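Local coordinates for protein beta-glucosidase (Chaetomella raphigera, PDB 6JXG) that probably hydrolyses terminal, non-reducing beta-D-glucosyl residues with release of beta-D-glucose, a step in cellulose degradation, at residues Asp358-Pro363 and Ala395-Ile400; Met381-Gly386 and Ile445-Gln450; Phe435-Ser440 and Pro459-Thr464; Gly452-Leu457 and Gly485-Glu490; Ile478-Ser483 and Val502-Ser507. One frame throughout, in Å; residues are numbered along the deposited sequence.

Overall arrangement
All five contacts fall within the family 3 C-terminal domain, four of them round one mixed, mainly parallel sheet; contact 2 packs a loop on a hairpin beyond it. Strands 431-438 and 477-483 are neighbours, so contacts 3 and 5 share the sheet, centres about 10 Å apart; contact 4, its centre about 9 Å from contact 3's, joins the loops after strand 477-483 and the hairpin. Contact 1, at the start of helix 396-406, joins contact 5 through D358 and N482. Along the chain, contact 1 closes before contact 3 opens, but contacts 1 and 2, 2 and 3, 3 and 4, and 4 and 5 interleave. Contacts 1 to 4 tie in loops distant in sequence; contact 5 pairs strands.

Contact 1: residues Asp358-Pro363 and Ala395-Ile400; sequences DAIDNP and APLDAI
A359 and A395 bury the most surface where the loop after strand 351-355 meets the N-terminus of helix 396-406, part of the alpha/beta domain of family 3 glycosidases. The carbonyl of A359 takes a first-turn amide of the helix: L397 N donates to A359 O at 2.8 Å, nearly straight at 168°. The same oxygen also lies 3.4 Å from the A395 methyl, CB. L397 runs alongside I360, with its CD2 3.7 Å from I360 CG2. A395 is the N-cap residue, and its N bonds to D398 OD2, three residues on, at 3.0 Å from above the carboxylate plane. The first torsion of D361 (chi1 -81°) turns its carboxylate toward the helix start, bringing OD1 to 3.4 Å from A395 CB; its other oxygen, OD2, comes within 3.7 Å of D398 OD2, the two carboxylate planes nearly perpendicular. This pairing of like charges is probably eased by the helix N-terminus. An alanine in place of D361 would remove the carboxylate facing D398 and would probably leave the A395 methyl uncovered on that side. A water accepts from D361 N and donates to D398 OD1 at 2.9 Å.

Contact 2: residues Met381-Gly386 and Ile445-Gln450; sequences MGWGSG and ITVDGQ
V447 and I445 cover one face of the W383 indole side by side. V447 CG2 sits 3.6 Å from the centroid of the six-membered ring of W383, only 10° off its normal, while I445 CG2 lies over the five-membered ring at 4.1 Å from its centroid; both are CH-pi contacts. I445 also brings CB to 3.5 Å from W383 CD1, and its CD1 reaches the backbone N of G384. Beyond V447, the carbonyl oxygen of Q450 approaches W383 CZ2 at 3.7 Å. At W383 a chi1 of 67°, with CG between the backbone N and the carbonyl carbon, sends the ring out toward the hairpin residues. Backbone bonds to S440 and E442 hold the main chain, and NE1, donating to the E442 carbonyl, helps to set the ring's rotation. V447 and Q450 belong to a beta hairpin with a two-residue loop, which I445 leads into: strands 446-447 and 450-451 joined by a type I' turn, with V447 N to Q450 O at 3.0 Å and Q450 N to V447 O at 2.9 Å. Q450 braces the turn by giving NE2 to D448 O at 3.1 Å, while its OE1 accepts from N455 N. A leucine in place of W383 would probably uncover V447 and leave the E442 carbonyl without its indole partner. Further out, S385 OG bonds to E442 OE2, beside R64 and R122.

Contact 3: residues Phe435-Ser440 and Pro459-Thr464; sequences FITADS and PWNNGT
One direct hydrogen bond ties the end of strand 431-438 to the loop before helix 463-471: W460 N donates to T437 O at 2.8 Å. One bridging water accepts from T437 N and donates to W460 O at 2.6 Å; another donates to T437 OG1 at 2.7 Å and accepts from N461 ND2. Both side-chain ends have a further mate in D375, whose OD2 bonds to T437 OG1 and whose carbonyl bonds to N461 ND2. The aromatic contact is made by W460. Its indole lies against the A438-D439 peptide, with D439 N 3.6 Å above the ring plane, and D439 CB stands over the six-membered ring, 4.2 Å from its centroid, a CH-pi contact. The buried D439 N has no hydrogen-bond acceptor; its N-H points at the indole face, probably a weak compensation. Apolar packing completes the joint: I436 CD1 meets P459 CG, and I436 CG2 rests on G463 CA at 3.7 Å, where a side chain at G463 would press on I436 CB and P459 CB. The contact opens the crossover from strand 431-438 through helix 463-471 to strand 477-483, the next strand of the sheet, while I436 also packs on I492 of helix 490-493.

Contact 4: residues Gly452-Leu457 and Gly485-Glu490; sequences GDRNSL and GPLILE
L457 and I488 join the two loops by backbone, I488 N donating to L457 O at 2.8 Å, with L487 CA adding a CA-H...O contact to the same oxygen. The loops follow strands 450-451 and 477-483 of the alpha/beta domain, and the second leads through L489, the N-cap, into helix 490-493. R454 carries the polar side-chain contact. Its guanidinium meets P486 O end-on with two nitrogens, NH1 at 2.9 Å and NH2 at 3.0 Å, the oxygen lying close to the guanidinium plane. The NH2 bond uses a lone pair of the carbonyl, whereas NH1 comes in tilted 26° from the carbonyl plane. Bending of the arginine chain at chi3 (-76°) brings the group round to this position. NH2 has a second acceptor in P118 O, so the buried charge also reaches the chain of the N-terminal domain. L457 CD2 covers one face of the R454 guanidinium, 3.4 Å above its plane and 3.5 Å from P486 O, while the two bonds to P486 O limit the rotation of the group. L487, crossing R454 at about a right angle, puts CD2 at its edge, 3.4 Å from NH1. L457 CB touches I488 CG1 at 3.9 Å. A CB at G485 would fall about 2.8 Å from R454 NH2 and also run into P486 CD.

Contact 5: residues Ile478-Ser483 and Val502-Ser507; sequences IVVINS and VWAGVS
I481 and W503 make the apolar centre: I481 CG2 lies 3.8 Å from W503 CZ3, and beside it S483 CB approaches W503 CH2 at 4.0 Å; the indole NE1 bonds to the hydroxyl of Y531. On the other face of the sheet V480 meets V502 and A504, its CG1 4.1 Å from A504 CB. The two strands belong to the beta-alpha-beta unit of strand 477-483, helix 490-493 and strand 498-503. They run parallel, their backbones bonded by V502 N to V479 O and I481 N to V502 O. A504 N to I481 O, at 2.8 Å, continues the pattern just past the strand end. Where the regular pairing ends, a water donates to I481 O and accepts from S483 N and G505 N at 3.0 Å each; it also stands 3.1 Å above the plane of W503, over its centre. At G505, with positive phi, the chain turns and G505 O makes a CA-H...O contact with N482 CA at 3.2 Å. N482 OD1 comes to 2.8 Å from G505 O, two acceptors that probably repel each other, while its ND2 bonds to D358. At this polar edge a second water accepts from S507 N and donates weakly to N482 OD1.

Contact 1: residues Asp358-Pro363 and Ala395-Ile400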
# COMPACT_ATOMS: atom_id res chain seq x y z
N ASP A 358 -3.16 17.02 -17.02
CA ASP A 358 -2.80 15.64 -16.66
C ASP A 358 -2.38 14.79 -17.88
O ASP A 358 -1.85 13.70 -17.70
CB ASP A 358 -3.98 15.00 -15.83
CG ASP A 358 -3.72 13.52 -15.42
OD1 ASP A 358 -2.74 13.31 -14.70
OD2 ASP A 358 -4.55 12.62 -15.74
N ALA A 359 -2.55 15.25 -19.11
CA ALA A 359 -2.19 14.49 -20.27
C ALA A 359 -0.71 14.53 -20.61
O ALA A 359 -0.25 13.68 -21.40
CB ALA A 359 -2.95 14.98 -21.51
N ILE A 360 -0.02 15.54 -20.08
CA ILE A 360 1.39 15.84 -20.41
C ILE A 360 2.26 15.93 -19.18
O ILE A 360 1.76 16.19 -18.09
CB ILE A 360 1.52 17.17 -21.18
CG1 ILE A 360 0.95 18.33 -20.34
CG2 ILE A 360 0.89 16.98 -22.56
CD1 ILE A 360 1.20 19.69 -20.93
N ASP A 361 3.55 15.69 -19.36
CA ASP A 361 4.48 15.85 -18.26
C ASP A 361 4.50 17.34 -17.81
O ASP A 361 4.33 18.26 -18.64
CB ASP A 361 5.87 15.45 -18.68
CG ASP A 361 6.10 13.92 -18.64
OD1 ASP A 361 5.26 13.21 -18.09
OD2 ASP A 361 7.11 13.48 -19.13
N ASN A 362 4.73 17.53 -16.53
CA ASN A 362 4.85 18.85 -15.92
C ASN A 362 5.83 19.65 -16.74
O ASN A 362 6.95 19.20 -16.91
CB ASN A 362 5.33 18.73 -14.49
CG ASN A 362 5.44 20.09 -13.80
OD1 ASN A 362 5.47 21.17 -14.46
ND2 ASN A 362 5.44 20.08 -12.49
N PRO A 363 5.38 20.77 -17.33
CA PRO A 363 6.26 21.57 -18.21
C PRO A 363 7.50 22.10 -17.48
O PRO A 363 8.48 22.31 -18.11
CB PRO A 363 5.37 22.75 -18.65
CG PRO A 363 3.97 22.27 -18.50
CD PRO A 363 3.97 21.21 -17.42
N ALA A 395 3.91 10.31 -20.07
CA ALA A 395 2.61 10.92 -19.93
C ALA A 395 1.61 10.33 -20.92
O ALA A 395 2.01 9.80 -21.94
CB ALA A 395 2.69 12.41 -20.12
N PRO A 396 0.31 10.46 -20.65
CA PRO A 396 -0.66 9.88 -21.62
C PRO A 396 -0.41 10.32 -23.07
O PRO A 396 -0.42 9.51 -23.99
CB PRO A 396 -1.98 10.43 -21.12
CG PRO A 396 -1.82 10.49 -19.64
CD PRO A 396 -0.35 10.97 -19.45
N LEU A 397 -0.20 11.62 -23.29
CA LEU A 397 0.01 12.10 -24.67
C LEU A 397 1.29 11.55 -25.33
O LEU A 397 1.32 11.31 -26.57
CB LEU A 397 -0.05 13.65 -24.70
CG LEU A 397 0.10 14.25 -26.10
CD1 LEU A 397 -1.11 13.81 -26.92
CD2 LEU A 397 0.23 15.75 -26.03
N ASP A 398 2.34 11.31 -24.52
CA ASP A 398 3.58 10.67 -25.00
C ASP A 398 3.25 9.35 -25.64
O ASP A 398 3.78 8.98 -26.67
CB ASP A 398 4.59 10.45 -23.83
CG ASP A 398 5.07 11.75 -23.19
OD1 ASP A 398 4.83 12.85 -23.79
OD2 ASP A 398 5.71 11.68 -22.09
N ALA A 399 2.43 8.53 -24.96
CA ALA A 399 2.07 7.21 -25.47
C ALA A 399 1.01 7.26 -26.57
O ALA A 399 1.03 6.48 -27.48
CB ALA A 399 1.55 6.34 -24.35
N ILE A 400 0.05 8.15 -26.46
CA ILE A 400 -1.03 8.17 -27.43
C ILE A 400 -0.60 8.69 -28.82
O ILE A 400 -0.97 8.11 -29.83
CB ILE A 400 -2.18 9.02 -26.89
CG1 ILE A 400 -2.84 8.29 -25.71
CG2 ILE A 400 -3.15 9.44 -28.01
CD1 ILE A 400 -3.75 9.21 -24.92
O HOH W 1 4.59 14.94 -21.81
O HOH W 2 8.09 12.16 -21.66

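Contact 2: residues Met381-Gly386 and Ile445-Gln450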
# COMPACT_ATOMS: atom_id res chain seq x y z
N MET A 381 2.31 9.88 -8.79
CA MET A 381 2.82 9.66 -7.43
C MET A 381 2.14 10.78 -6.57
O MET A 381 2.08 11.94 -7.03
CB MET A 381 4.33 9.95 -7.55
CG MET A 381 5.07 9.51 -6.41
SD MET A 381 6.76 9.56 -6.58
CE MET A 381 7.11 8.54 -8.00
N GLY A 382 1.70 10.47 -5.37
CA GLY A 382 1.49 11.48 -4.31
C GLY A 382 2.75 12.10 -3.69
O GLY A 382 3.84 11.95 -4.19
N TRP A 383 2.60 12.93 -2.65
CA TRP A 383 3.78 13.65 -2.15
C TRP A 383 4.20 13.19 -0.77
O TRP A 383 3.45 12.55 -0.04
CB TRP A 383 3.56 15.17 -2.11
CG TRP A 383 2.60 15.67 -1.14
CD1 TRP A 383 2.78 15.80 0.20
CD2 TRP A 383 1.28 16.23 -1.41
NE1 TRP A 383 1.68 16.40 0.78
CE2 TRP A 383 0.74 16.63 -0.16
CE3 TRP A 383 0.52 16.39 -2.56
CZ2 TRP A 383 -0.54 17.20 -0.04
CZ3 TRP A 383 -0.76 17.02 -2.44
CH2 TRP A 383 -1.27 17.39 -1.19
N GLY A 384 5.44 13.54 -0.45
CA GLY A 384 6.01 13.22 0.86
C GLY A 384 7.22 12.34 0.78
O GLY A 384 7.93 12.37 -0.20
N SER A 385 7.44 11.54 1.84
CA SER A 385 8.58 10.67 1.94
C SER A 385 8.47 9.43 1.09
O SER A 385 9.48 8.85 0.73
CB SER A 385 8.80 10.24 3.39
OG SER A 385 7.71 9.40 3.73
N GLY A 386 7.24 9.05 0.74
CA GLY A 386 6.98 7.82 -0.08
C GLY A 386 7.11 8.03 -1.59
O GLY A 386 6.22 7.62 -2.38
N ILE A 445 3.76 18.87 3.95
CA ILE A 445 3.71 19.66 2.75
C ILE A 445 2.24 20.07 2.52
O ILE A 445 1.33 19.24 2.63
CB ILE A 445 4.14 18.78 1.56
CG1 ILE A 445 5.62 18.36 1.68
CG2 ILE A 445 4.03 19.57 0.26
CD1 ILE A 445 6.11 17.42 0.60
N THR A 446 2.02 21.34 2.25
CA THR A 446 0.68 21.88 1.87
C THR A 446 0.63 22.13 0.37
O THR A 446 1.48 22.81 -0.18
CB THR A 446 0.49 23.24 2.59
OG1 THR A 446 0.47 23.00 3.98
CG2 THR A 446 -0.83 23.94 2.19
N VAL A 447 -0.35 21.57 -0.30
CA VAL A 447 -0.59 21.81 -1.69
C VAL A 447 -2.05 22.20 -1.87
O VAL A 447 -2.96 21.55 -1.34
CB VAL A 447 -0.24 20.57 -2.56
CG1 VAL A 447 -0.46 20.88 -4.03
CG2 VAL A 447 1.19 20.04 -2.32
N ASP A 448 -2.31 23.27 -2.64
CA ASP A 448 -3.70 23.80 -2.80
C ASP A 448 -4.42 23.91 -1.48
O ASP A 448 -5.59 23.53 -1.32
CB ASP A 448 -4.51 22.98 -3.85
CG ASP A 448 -4.00 23.20 -5.22
OD1 ASP A 448 -3.09 24.05 -5.32
OD2 ASP A 448 -4.39 22.53 -6.21
N GLY A 449 -3.73 24.44 -0.48
CA GLY A 449 -4.34 24.62 0.85
C GLY A 449 -4.59 23.37 1.68
O GLY A 449 -5.29 23.42 2.71
N GLN A 450 -3.99 22.24 1.30
CA GLN A 450 -4.28 20.93 1.95
C GLN A 450 -2.94 20.37 2.47
O GLN A 450 -2.05 20.06 1.69
CB GLN A 450 -4.94 19.99 0.95
CG GLN A 450 -6.32 20.50 0.59
CD GLN A 450 -6.90 19.94 -0.68
OE1 GLN A 450 -7.54 18.88 -0.68
NE2 GLN A 450 -6.75 20.67 -1.75

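Contact 3: residues Phe435-Ser440 and Pro459-Thr464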
# COMPACT_ATOMS: atom_id res chain seq x y z
N PHE A 435 -8.56 14.46 -19.02
CA PHE A 435 -7.65 13.92 -18.02
C PHE A 435 -7.76 14.78 -16.77
O PHE A 435 -7.49 15.99 -16.80
CB PHE A 435 -6.20 13.95 -18.57
CG PHE A 435 -5.96 13.01 -19.71
CD1 PHE A 435 -5.40 11.75 -19.49
CD2 PHE A 435 -6.34 13.32 -20.99
CE1 PHE A 435 -5.21 10.86 -20.54
CE2 PHE A 435 -6.14 12.42 -22.04
CZ PHE A 435 -5.58 11.19 -21.81
N ILE A 436 -8.15 14.17 -15.67
CA ILE A 436 -8.35 14.83 -14.42
C ILE A 436 -7.66 14.05 -13.31
O ILE A 436 -7.41 12.83 -13.45
CB ILE A 436 -9.84 15.08 -14.09
CG1 ILE A 436 -10.65 13.77 -14.03
CG2 ILE A 436 -10.42 16.02 -15.11
CD1 ILE A 436 -12.01 13.87 -13.37
N THR A 437 -7.46 14.72 -12.19
CA THR A 437 -6.69 14.17 -11.04
C THR A 437 -7.26 14.44 -9.67
O THR A 437 -8.16 15.27 -9.47
CB THR A 437 -5.26 14.78 -11.02
OG1 THR A 437 -5.38 16.21 -10.94
CG2 THR A 437 -4.52 14.43 -12.28
N ALA A 438 -6.73 13.73 -8.68
CA ALA A 438 -6.82 14.14 -7.32
C ALA A 438 -5.56 13.68 -6.58
O ALA A 438 -5.13 12.57 -6.78
CB ALA A 438 -8.08 13.62 -6.64
N ASP A 439 -4.99 14.55 -5.74
CA ASP A 439 -3.70 14.29 -5.14
C ASP A 439 -3.74 14.46 -3.65
O ASP A 439 -4.67 15.02 -3.08
CB ASP A 439 -2.64 15.21 -5.82
CG ASP A 439 -1.22 14.77 -5.67
OD1 ASP A 439 -0.96 13.63 -5.19
OD2 ASP A 439 -0.33 15.62 -6.08
N SER A 440 -2.69 13.96 -2.99
CA SER A 440 -2.55 14.14 -1.55
C SER A 440 -1.16 13.61 -1.20
O SER A 440 -0.44 13.06 -2.02
CB SER A 440 -3.67 13.39 -0.78
OG SER A 440 -3.56 11.96 -0.79
N PRO A 459 -12.72 16.04 -7.56
CA PRO A 459 -11.51 16.21 -8.37
C PRO A 459 -10.73 17.53 -8.13
O PRO A 459 -11.33 18.57 -7.85
CB PRO A 459 -12.04 16.12 -9.80
CG PRO A 459 -13.22 15.25 -9.71
CD PRO A 459 -13.87 15.69 -8.42
N TRP A 460 -9.39 17.45 -8.15
CA TRP A 460 -8.54 18.60 -7.98
C TRP A 460 -8.55 19.43 -9.26
O TRP A 460 -8.99 18.97 -10.33
CB TRP A 460 -7.10 18.07 -7.68
CG TRP A 460 -6.88 17.77 -6.23
CD1 TRP A 460 -7.75 17.16 -5.35
CD2 TRP A 460 -5.75 18.18 -5.46
NE1 TRP A 460 -7.23 17.15 -4.11
CE2 TRP A 460 -6.01 17.77 -4.12
CE3 TRP A 460 -4.59 18.91 -5.75
CZ2 TRP A 460 -5.10 18.04 -3.07
CZ3 TRP A 460 -3.69 19.17 -4.70
CH2 TRP A 460 -3.95 18.71 -3.40
N ASN A 461 -7.96 20.61 -9.22
CA ASN A 461 -7.77 21.38 -10.46
C ASN A 461 -9.09 21.64 -11.25
O ASN A 461 -9.07 21.65 -12.43
CB ASN A 461 -6.69 20.76 -11.35
CG ASN A 461 -5.31 20.80 -10.70
OD1 ASN A 461 -5.09 21.59 -9.82
ND2 ASN A 461 -4.41 19.98 -11.15
N ASN A 462 -10.21 21.81 -10.54
CA ASN A 462 -11.48 22.06 -11.20
C ASN A 462 -11.81 20.96 -12.20
O ASN A 462 -12.37 21.21 -13.24
CB ASN A 462 -11.44 23.44 -11.87
CG ASN A 462 -11.24 24.55 -10.87
OD1 ASN A 462 -11.96 24.61 -9.90
ND2 ASN A 462 -10.23 25.37 -11.05
N GLY A 463 -11.50 19.73 -11.84
CA GLY A 463 -11.63 18.63 -12.77
C GLY A 463 -13.09 18.41 -13.14
O GLY A 463 -13.42 18.13 -14.29
N THR A 464 -13.98 18.50 -12.19
CA THR A 464 -15.40 18.25 -12.55
C THR A 464 -15.85 19.28 -13.65
O THR A 464 -16.38 18.91 -14.74
CB THR A 464 -16.29 18.27 -11.32
OG1 THR A 464 -16.09 17.05 -10.57
CG2 THR A 464 -17.82 18.39 -11.74
O HOH W 3 -4.93 17.78 -13.12
O HOH W 4 -8.29 17.45 -12.38

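Contact 4: residues Gly452-Leu457 and Gly485-Glu490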
# COMPACT_ATOMS: atom_id res chain seq x y z
N GLY A 452 -1.28 17.66 3.62
CA GLY A 452 -1.37 16.20 3.50
C GLY A 452 -2.73 15.64 3.10
O GLY A 452 -2.90 15.12 2.01
N ASP A 453 -3.66 15.64 4.05
CA ASP A 453 -5.02 15.16 3.84
C ASP A 453 -5.79 16.03 2.86
O ASP A 453 -5.61 17.24 2.84
CB ASP A 453 -5.80 15.19 5.18
CG ASP A 453 -5.26 14.26 6.24
OD1 ASP A 453 -4.70 13.17 5.90
OD2 ASP A 453 -5.44 14.60 7.45
N ARG A 454 -6.66 15.39 2.08
CA ARG A 454 -7.57 16.04 1.19
C ARG A 454 -8.75 16.66 1.94
O ARG A 454 -9.26 16.11 2.91
CB ARG A 454 -8.15 15.08 0.14
CG ARG A 454 -7.08 14.49 -0.76
CD ARG A 454 -7.68 13.63 -1.83
NE ARG A 454 -8.14 12.33 -1.45
CZ ARG A 454 -9.07 11.66 -2.13
NH1 ARG A 454 -9.76 12.21 -3.14
NH2 ARG A 454 -9.37 10.44 -1.78
N ASN A 455 -9.17 17.80 1.45
CA ASN A 455 -10.21 18.54 2.12
C ASN A 455 -11.58 18.18 1.54
O ASN A 455 -12.60 18.66 1.99
CB ASN A 455 -9.86 20.02 2.17
CG ASN A 455 -9.96 20.74 0.84
OD1 ASN A 455 -9.53 21.93 0.73
ND2 ASN A 455 -10.53 20.12 -0.14
N SER A 456 -11.62 17.30 0.54
CA SER A 456 -12.89 16.90 -0.09
C SER A 456 -12.58 15.64 -0.85
O SER A 456 -11.42 15.26 -0.93
CB SER A 456 -13.43 17.91 -1.08
OG SER A 456 -12.60 17.91 -2.23
N LEU A 457 -13.64 15.06 -1.42
CA LEU A 457 -13.56 13.92 -2.36
C LEU A 457 -13.95 14.34 -3.81
O LEU A 457 -14.45 13.56 -4.65
CB LEU A 457 -14.42 12.77 -1.85
CG LEU A 457 -13.98 12.12 -0.52
CD1 LEU A 457 -14.97 11.03 -0.19
CD2 LEU A 457 -12.56 11.53 -0.51
N GLY A 485 -7.09 8.30 -4.55
CA GLY A 485 -8.11 7.65 -3.78
C GLY A 485 -9.50 7.95 -4.26
O GLY A 485 -9.63 8.66 -5.24
N PRO A 486 -10.50 7.45 -3.56
CA PRO A 486 -11.90 7.65 -3.94
C PRO A 486 -12.22 9.10 -4.24
O PRO A 486 -11.71 10.05 -3.58
CB PRO A 486 -12.68 7.22 -2.68
CG PRO A 486 -11.75 6.37 -1.90
CD PRO A 486 -10.37 6.75 -2.26
N LEU A 487 -13.08 9.27 -5.21
CA LEU A 487 -13.66 10.54 -5.56
C LEU A 487 -15.20 10.30 -5.75
O LEU A 487 -15.62 9.24 -6.17
CB LEU A 487 -13.08 11.11 -6.84
CG LEU A 487 -11.62 11.47 -6.84
CD1 LEU A 487 -11.12 11.75 -8.21
CD2 LEU A 487 -11.54 12.72 -5.94
N ILE A 488 -15.98 11.35 -5.53
CA ILE A 488 -17.40 11.31 -5.83
C ILE A 488 -17.51 11.74 -7.30
O ILE A 488 -17.05 12.80 -7.69
CB ILE A 488 -18.19 12.27 -4.89
CG1 ILE A 488 -17.88 11.98 -3.42
CG2 ILE A 488 -19.69 12.26 -5.22
CD1 ILE A 488 -18.27 10.59 -2.92
N LEU A 489 -18.11 10.88 -8.09
CA LEU A 489 -18.15 11.02 -9.52
C LEU A 489 -19.57 11.35 -10.03
O LEU A 489 -19.75 11.42 -11.24
CB LEU A 489 -17.66 9.76 -10.18
CG LEU A 489 -16.25 9.31 -9.81
CD1 LEU A 489 -15.83 8.06 -10.58
CD2 LEU A 489 -15.32 10.45 -10.14
N GLU A 490 -20.51 11.59 -9.11
CA GLU A 490 -21.91 11.81 -9.48
C GLU A 490 -22.07 12.95 -10.51
O GLU A 490 -22.78 12.81 -11.47
CB GLU A 490 -22.76 12.12 -8.25
CG GLU A 490 -22.81 11.00 -7.23
CD GLU A 490 -23.29 9.69 -7.83
OE1 GLU A 490 -22.51 8.73 -8.00
OE2 GLU A 490 -24.48 9.63 -8.18

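Contact 5: residues Ile478-Ser483 and Val502-Ser507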
# COMPACT_ATOMS: atom_id res chain seq x y z
N ILE A 478 -14.44 10.43 -23.26
CA ILE A 478 -13.80 9.39 -22.40
C ILE A 478 -13.12 10.16 -21.26
O ILE A 478 -12.30 11.08 -21.56
CB ILE A 478 -12.69 8.71 -23.18
CG1 ILE A 478 -13.21 8.16 -24.52
CG2 ILE A 478 -11.95 7.68 -22.32
CD1 ILE A 478 -14.32 7.17 -24.46
N VAL A 479 -13.44 9.88 -20.01
CA VAL A 479 -12.77 10.50 -18.85
C VAL A 479 -11.68 9.56 -18.31
O VAL A 479 -11.96 8.46 -17.92
CB VAL A 479 -13.76 10.85 -17.72
CG1 VAL A 479 -13.06 11.50 -16.54
CG2 VAL A 479 -14.87 11.74 -18.24
N VAL A 480 -10.46 10.06 -18.28
CA VAL A 480 -9.31 9.40 -17.58
C VAL A 480 -9.03 10.08 -16.28
O VAL A 480 -8.76 11.29 -16.29
CB VAL A 480 -8.05 9.39 -18.45
CG1 VAL A 480 -6.87 8.78 -17.71
CG2 VAL A 480 -8.37 8.62 -19.70
N ILE A 481 -9.01 9.32 -15.17
CA ILE A 481 -8.84 9.88 -13.89
C ILE A 481 -7.60 9.29 -13.25
O ILE A 481 -7.54 8.06 -13.10
CB ILE A 481 -10.03 9.59 -12.99
CG1 ILE A 481 -11.32 10.10 -13.58
CG2 ILE A 481 -9.87 10.24 -11.62
CD1 ILE A 481 -12.53 9.89 -12.66
N ASN A 482 -6.63 10.16 -12.90
CA ASN A 482 -5.45 9.75 -12.12
C ASN A 482 -5.63 10.28 -10.68
O ASN A 482 -5.39 11.46 -10.42
CB ASN A 482 -4.17 10.28 -12.79
CG ASN A 482 -3.82 9.55 -14.04
OD1 ASN A 482 -3.33 8.36 -14.01
ND2 ASN A 482 -4.05 10.18 -15.17
N SER A 483 -6.03 9.40 -9.73
CA SER A 483 -6.32 9.82 -8.39
C SER A 483 -5.73 8.89 -7.36
O SER A 483 -5.68 7.67 -7.55
CB SER A 483 -7.84 9.83 -8.16
OG SER A 483 -8.23 10.08 -6.81
N VAL A 502 -12.21 5.80 -17.09
CA VAL A 502 -11.06 4.96 -16.78
C VAL A 502 -10.40 5.43 -15.50
O VAL A 502 -9.89 6.53 -15.46
CB VAL A 502 -10.06 5.08 -17.92
CG1 VAL A 502 -8.86 4.23 -17.62
CG2 VAL A 502 -10.79 4.77 -19.26
N TRP A 503 -10.49 4.63 -14.43
CA TRP A 503 -9.86 4.94 -13.15
C TRP A 503 -8.42 4.41 -13.24
O TRP A 503 -8.12 3.22 -12.96
CB TRP A 503 -10.68 4.28 -12.06
CG TRP A 503 -10.34 4.64 -10.74
CD1 TRP A 503 -9.55 3.92 -9.89
CD2 TRP A 503 -10.81 5.78 -10.01
NE1 TRP A 503 -9.45 4.57 -8.70
CE2 TRP A 503 -10.23 5.71 -8.73
CE3 TRP A 503 -11.64 6.85 -10.31
CZ2 TRP A 503 -10.42 6.67 -7.79
CZ3 TRP A 503 -11.82 7.83 -9.37
CH2 TRP A 503 -11.23 7.74 -8.12
N ALA A 504 -7.52 5.29 -13.64
CA ALA A 504 -6.17 4.86 -14.04
C ALA A 504 -5.19 4.84 -12.87
O ALA A 504 -4.09 4.29 -12.99
CB ALA A 504 -5.65 5.81 -15.10
N GLY A 505 -5.58 5.47 -11.75
CA GLY A 505 -4.78 5.50 -10.53
C GLY A 505 -3.55 6.36 -10.61
O GLY A 505 -3.52 7.33 -11.36
N VAL A 506 -2.50 5.96 -9.87
CA VAL A 506 -1.27 6.71 -9.71
C VAL A 506 -0.14 5.70 -9.76
O VAL A 506 0.08 4.91 -8.85
CB VAL A 506 -1.26 7.60 -8.44
CG1 VAL A 506 -2.16 8.81 -8.66
CG2 VAL A 506 -1.86 6.86 -7.25
N SER A 507 0.50 5.68 -10.91
CA SER A 507 1.16 4.47 -11.41
C SER A 507 2.62 4.60 -11.84
O SER A 507 3.15 3.71 -12.48
CB SER A 507 0.31 3.79 -12.54
OG SER A 507 0.18 4.57 -13.72
O HOH W 5 -7.79 7.02 -10.40
O HOH W 6 -0.26 7.63 -12.96